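Glycerophosphoryl diester phosphodiesterase (Agrobacterium tumefaciens str. C58, PDB 3KS6) is a TIM-barrel protein of the glycerophosphoryl diester phosphodiesterase family that holds a magnesium ion in a site of acidic side chains. Local coordinates at residues Phe140-Ala143 / Ser144-Glu147; Asp146-Trp149 / Lys150-Arg154; Glu116-Val119 / Ala120-Ala124. One frame throughout, in Å; residues are numbered along the deposited sequence.

Contact 1. Residues Phe140-Ala143 / Ser144-Glu147; sequences FLLA and SMDE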
# COMPACT_ATOMS: atom_id res chain seq x y z
N PHE A 140 8.27 2.02 -3.67
CA PHE A 140 8.79 3.07 -4.56
C PHE A 140 10.23 2.77 -5.00
O PHE A 140 10.71 3.39 -5.94
CB PHE A 140 8.81 4.42 -3.85
CG PHE A 140 7.47 5.08 -3.76
CD1 PHE A 140 6.60 4.82 -2.71
CD2 PHE A 140 7.05 5.96 -4.75
CE1 PHE A 140 5.38 5.45 -2.62
CE2 PHE A 140 5.80 6.58 -4.65
CZ PHE A 140 4.99 6.32 -3.59
N LEU A 141 10.92 1.87 -4.28
CA LEU A 141 12.34 1.60 -4.48
C LEU A 141 12.60 0.40 -5.38
O LEU A 141 12.20 -0.73 -5.09
CB LEU A 141 13.07 1.41 -3.16
CG LEU A 141 13.55 2.66 -2.41
CD1 LEU A 141 12.40 3.54 -2.04
CD2 LEU A 141 14.35 2.32 -1.13
N LEU A 142 13.28 0.65 -6.48
CA LEU A 142 13.66 -0.41 -7.40
C LEU A 142 14.58 -1.44 -6.75
O LEU A 142 14.52 -2.62 -7.09
CB LEU A 142 14.35 0.13 -8.66
CG LEU A 142 13.45 0.75 -9.70
CD1 LEU A 142 14.36 1.18 -10.89
CD2 LEU A 142 12.35 -0.22 -10.15
N ALA A 143 15.43 -1.02 -5.82
CA ALA A 143 16.27 -1.99 -5.12
C ALA A 143 15.40 -3.02 -4.44
O ALA A 143 15.72 -4.20 -4.44
CB ALA A 143 17.17 -1.29 -4.02
N SER A 144 14.33 -2.54 -3.81
CA SER A 144 13.39 -3.39 -3.10
C SER A 144 12.55 -4.22 -4.09
O SER A 144 12.23 -5.36 -3.82
CB SER A 144 12.50 -2.57 -2.15
OG SER A 144 13.26 -1.90 -1.17
N MSE A 145 12.24 -3.66 -5.25
CA MSE A 145 11.53 -4.42 -6.29
C MSE A 145 12.41 -5.57 -6.78
O MSE A 145 11.93 -6.68 -7.05
CB MSE A 145 11.18 -3.51 -7.45
CG MSE A 145 10.25 -2.35 -7.09
SE MSE A 145 8.47 -2.90 -6.51
CE MSE A 145 8.66 -3.55 -4.85
N ASP A 146 13.70 -5.30 -6.92
CA ASP A 146 14.65 -6.32 -7.33
C ASP A 146 14.76 -7.44 -6.29
O ASP A 146 14.82 -8.62 -6.64
CB ASP A 146 16.03 -5.70 -7.66
CG ASP A 146 16.00 -4.87 -8.93
OD1 ASP A 146 14.96 -4.87 -9.63
OD2 ASP A 146 17.04 -4.22 -9.24
N GLU A 147 14.78 -7.08 -5.03
CA GLU A 147 14.78 -8.08 -3.96
C GLU A 147 13.57 -8.97 -3.93
O GLU A 147 13.67 -10.21 -3.79
CB GLU A 147 14.89 -7.41 -2.61
CG GLU A 147 16.28 -7.23 -2.16
CD GLU A 147 16.34 -6.88 -0.68
OE1 GLU A 147 15.90 -5.78 -0.31
OE2 GLU A 147 16.82 -7.71 0.11
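Leu141 and Met145, the latter modelled as selenomethionine, meet across the first turn of helix 142-151. Leu141 holds the N-cap position, and its O accepts Met145 N at 2.9 Å. On the tight side of this turn the buried Ser144 turns back over the cap. With OG anti to its own carbonyl carbon (chi1 -61°), the hydroxyl sits beside the backbone N, and Ser144 OG lies 3.9 Å from Leu141 CB. Leu142 CD2 and Met145 CG add a loose apolar touch at 4.3 Å. Asp146 N binds Leu142 O at 2.8 Å, while the Asp146 carboxylate stands close to that same oxygen, with OD1 3.4 Å from Leu142 O. As both are acceptors, this is not a hydrogen bond; OD1 is instead hydrogen-bonded to His180 ND1, which would favour this rotation of the carboxylate.

The outer side is thinner. Ala143 is exposed, and Glu147 gives its O little more than a backbone N-H and the flank of CB and CG, each 3.8 Å from Ala143 O. On the strand side of the turn, Ser144 and Met145 rest on Ser139 of strand 135-139, Leu142 and Met145 reach Trp158 of strand 156-160, and Ser144 also touches Ile106 of strand 101-106, so the helix start bridges successive strands of the barrel.

Contact 2. Residues Asp146-Trp149 / Lys150-Arg154; sequences DELW and KATTR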
# COMPACT_ATOMS: atom_id res chain seq x y z
N ASP A 146 13.70 -5.30 -6.92
CA ASP A 146 14.65 -6.32 -7.33
C ASP A 146 14.76 -7.44 -6.29
O ASP A 146 14.82 -8.62 -6.64
CB ASP A 146 16.03 -5.70 -7.66
CG ASP A 146 16.00 -4.87 -8.93
OD1 ASP A 146 14.96 -4.87 -9.63
OD2 ASP A 146 17.04 -4.22 -9.24
N GLU A 147 14.78 -7.08 -5.03
CA GLU A 147 14.78 -8.08 -3.96
C GLU A 147 13.57 -8.97 -3.93
O GLU A 147 13.67 -10.21 -3.79
CB GLU A 147 14.89 -7.41 -2.61
CG GLU A 147 16.28 -7.23 -2.16
CD GLU A 147 16.34 -6.88 -0.68
OE1 GLU A 147 15.90 -5.78 -0.31
OE2 GLU A 147 16.82 -7.71 0.11
N LEU A 148 12.41 -8.34 -4.08
CA LEU A 148 11.16 -9.09 -4.14
C LEU A 148 11.13 -10.03 -5.34
O LEU A 148 10.66 -11.17 -5.24
CB LEU A 148 9.98 -8.12 -4.17
CG LEU A 148 9.66 -7.35 -2.90
CD1 LEU A 148 8.72 -6.18 -3.23
CD2 LEU A 148 9.02 -8.25 -1.83
N TRP A 149 11.64 -9.59 -6.48
CA TRP A 149 11.64 -10.42 -7.68
C TRP A 149 12.39 -11.74 -7.42
O TRP A 149 11.97 -12.81 -7.86
CB TRP A 149 12.27 -9.65 -8.84
CG TRP A 149 12.46 -10.44 -10.08
CD1 TRP A 149 11.53 -10.78 -11.02
CD2 TRP A 149 13.68 -11.03 -10.49
NE1 TRP A 149 12.11 -11.52 -12.00
CE2 TRP A 149 13.43 -11.70 -11.70
CE3 TRP A 149 14.98 -11.06 -9.94
CZ2 TRP A 149 14.44 -12.40 -12.39
CZ3 TRP A 149 15.99 -11.75 -10.62
CH2 TRP A 149 15.71 -12.41 -11.83
N LYS A 150 13.47 -11.67 -6.67
CA LYS A 150 14.26 -12.86 -6.39
C LYS A 150 13.62 -13.72 -5.32
O LYS A 150 13.75 -14.94 -5.35
CB LYS A 150 15.67 -12.48 -5.92
CG LYS A 150 16.57 -11.83 -6.98
CD LYS A 150 18.05 -11.86 -6.53
CE LYS A 150 19.02 -11.59 -7.70
NZ LYS A 150 19.05 -12.69 -8.73
N ALA A 151 12.95 -13.06 -4.37
CA ALA A 151 12.43 -13.72 -3.17
C ALA A 151 11.03 -14.32 -3.24
O ALA A 151 10.71 -15.20 -2.44
CB ALA A 151 12.45 -12.73 -2.00
N THR A 152 10.17 -13.83 -4.12
CA THR A 152 8.78 -14.28 -4.12
C THR A 152 8.21 -14.26 -5.50
O THR A 152 8.65 -13.47 -6.35
CB THR A 152 7.89 -13.42 -3.15
OG1 THR A 152 6.58 -14.00 -3.07
CG2 THR A 152 7.75 -11.95 -3.60
N THR A 153 7.27 -15.17 -5.73
CA THR A 153 6.54 -15.24 -6.97
C THR A 153 5.24 -14.45 -6.86
O THR A 153 4.49 -14.39 -7.83
CB THR A 153 6.20 -16.70 -7.31
OG1 THR A 153 5.54 -17.27 -6.17
CG2 THR A 153 7.47 -17.46 -7.59
N ARG A 154 4.96 -13.85 -5.69
CA ARG A 154 3.77 -13.02 -5.52
C ARG A 154 3.79 -11.80 -6.43
O ARG A 154 4.86 -11.36 -6.83
CB ARG A 154 3.59 -12.58 -4.05
CG ARG A 154 3.38 -13.76 -3.05
CD ARG A 154 2.17 -14.61 -3.45
NE ARG A 154 0.98 -13.79 -3.57
CZ ARG A 154 -0.13 -14.10 -4.25
NH1 ARG A 154 -0.25 -15.25 -4.89
NH2 ARG A 154 -1.12 -13.24 -4.30
O HOH W 1 9.73 -13.29 -8.95
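Lys150 lays its side chain against the indole of Trp149 on the exposed face of the last turn of helix 142-151, the helical link of the beta-alpha-beta unit between strands 135-139 and 156-160. Lys150 CB starts near the backbone, 3.7 Å from Glu147 O. From there Lys150 CG, anti to the carbonyl carbon (chi1 -68°), comes within 3.4 Å of Trp149 CE3 in the six-membered ring; Asp146 O lies on its path as well. CD and CE run on more distantly. The chain then bends at its last torsion (chi4 -68°), which brings Lys150 NZ back to 3.7 Å from Trp149 CZ3. The two side chains cross obliquely.

The inner side of the turn is quite different. Leu148 is buried against Phe137 and the neighbouring helix 118-128, and its O accepts Thr152 N at 2.9 Å. Thr152 CG2 packs 3.4 Å from this same Leu148 O. Just before it, Ala151 N binds Glu147 O, with a weak second bond to Leu148 O, while Lys150 N reaches Asp146 O and Glu147 O only weakly.

Thr152 is where the chain leaves helical geometry, and a water spans the break, donating to both Trp149 O and Thr152 O. It lies 2.8 Å from Thr152 O; its approach to Trp149 O, at 2.5 Å, is unusually short, and the strength of that bond is therefore doubtful. Thr152 also opens an ST turn: Thr152 OG1, anti to its own N, accepts Arg154 N at 3.1 Å in a nearly straight bond of 168°.

Contact 3. Residues Glu116-Val119 / Ala120-Ala124; sequences EGFV and ALVIA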
# COMPACT_ATOMS: atom_id res chain seq x y z
N GLU A 116 18.31 -3.73 5.33
CA GLU A 116 18.97 -4.96 4.94
C GLU A 116 18.25 -6.17 5.53
O GLU A 116 17.94 -6.20 6.72
CB GLU A 116 20.45 -4.95 5.37
CG GLU A 116 21.24 -6.24 5.05
CD GLU A 116 21.10 -7.34 6.10
OE1 GLU A 116 21.25 -7.06 7.31
OE2 GLU A 116 20.89 -8.51 5.71
N GLY A 117 18.01 -7.17 4.69
CA GLY A 117 17.35 -8.43 5.10
C GLY A 117 15.87 -8.40 5.42
O GLY A 117 15.28 -9.42 5.78
N PHE A 118 15.23 -7.25 5.24
CA PHE A 118 13.87 -7.07 5.67
C PHE A 118 12.86 -7.76 4.76
O PHE A 118 11.87 -8.27 5.24
CB PHE A 118 13.57 -5.58 5.81
CG PHE A 118 12.24 -5.29 6.47
CD1 PHE A 118 11.93 -5.80 7.74
CD2 PHE A 118 11.30 -4.46 5.84
CE1 PHE A 118 10.71 -5.51 8.34
CE2 PHE A 118 10.10 -4.17 6.44
CZ PHE A 118 9.80 -4.69 7.67
N VAL A 119 13.09 -7.75 3.45
CA VAL A 119 12.18 -8.43 2.55
C VAL A 119 12.07 -9.91 2.97
O VAL A 119 10.97 -10.44 3.11
CB VAL A 119 12.63 -8.27 1.07
CG1 VAL A 119 11.97 -9.35 0.18
CG2 VAL A 119 12.35 -6.81 0.62
N ALA A 120 13.21 -10.54 3.30
CA ALA A 120 13.20 -11.93 3.78
C ALA A 120 12.37 -12.09 5.07
O ALA A 120 11.59 -13.04 5.19
CB ALA A 120 14.65 -12.44 4.01
N LEU A 121 12.54 -11.16 6.02
CA LEU A 121 11.78 -11.18 7.28
C LEU A 121 10.28 -11.06 7.05
O LEU A 121 9.46 -11.71 7.73
CB LEU A 121 12.13 -9.98 8.16
CG LEU A 121 12.90 -9.98 9.47
CD1 LEU A 121 14.40 -10.11 9.15
CD2 LEU A 121 12.54 -8.64 10.23
N VAL A 122 9.92 -10.15 6.17
CA VAL A 122 8.51 -9.92 5.88
C VAL A 122 7.88 -11.16 5.24
O VAL A 122 6.79 -11.60 5.66
CB VAL A 122 8.27 -8.63 5.02
CG1 VAL A 122 6.78 -8.60 4.51
CG2 VAL A 122 8.65 -7.35 5.79
N ILE A 123 8.54 -11.73 4.24
CA ILE A 123 8.03 -12.92 3.54
C ILE A 123 7.88 -14.07 4.56
O ILE A 123 6.86 -14.74 4.60
CB ILE A 123 8.93 -13.31 2.35
CG1 ILE A 123 8.81 -12.28 1.22
CG2 ILE A 123 8.59 -14.73 1.85
CD1 ILE A 123 9.88 -12.40 0.18
N ALA A 124 8.86 -14.23 5.45
CA ALA A 124 8.79 -15.26 6.51
C ALA A 124 7.64 -15.04 7.47
O ALA A 124 6.95 -15.97 7.85
CB ALA A 124 10.12 -15.33 7.28
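Val122 sets its CG2 methyl over one face of the Phe118 ring, 3.6 Å from the centroid and 17° off the ring normal, a CH-pi contact between residues one helical turn apart. The methyl is displaced toward the rim, with CZ its nearest ring atom. Phe118 carries CG anti to its backbone N (chi1 -171°), which brings the ring alongside Val122. At the ring's edge, near its plane, Leu121 CD2 comes to 3.8 Å from Phe118 CD1, and the two side chains cross at about a right angle. Phe118 and Val122 both touch Leu38 of strand 33-40.

Round the helix, Val119 and Ile123 lie side by side and point the same way, with CG1 of the first 3.7 Å from CD1 of the second. Helix 118-128 is the connection of the beta-alpha-beta unit that joins strand 101-106 to strand 135-139 in the TIM barrel, and Val119 packs on Ile106 and Val122 on Cys104 of the first of these strands.

Outward from the apolar groups, the peptide bonds take over. Val122 N reaches Phe118 O at 2.9 Å, and Ile123 N reaches Val119 O at 3.0 Å. The polar edge is the N-cap, where Gly117, with a positive phi of 71° that suits glycine, offers its O to Leu121 N at 3.3 Å. Leu121 CD1 passes 3.6 Å from that same Gly117 O.

How the contacts relate
Contacts 1 and 2 are successive parts of helix 142-151, sharing Asp146 and Glu147, with centres 9 Å apart. Contact 3 belongs to the preceding helix, 118-128, and packs alongside: Ala151 CB lies 3.4 Å from Ile123 CD1, and Leu148 CD2 lies 3.7 Å from Val119 CG1. Contact 1 joins this seam through Glu147 OE1, 3.8 Å from Val119 CG2. The magnesium ion, held by Glu35, Asp37 and Glu105, is beyond direct touch of all three, about 11 Å from the Leu141 side chain and about 12 Å from those of Leu148 and Phe118. Both helices touch Ile106, next to Glu105 at the end of strand 101-106, and Phe140 of contact 1 touches Glu105 itself.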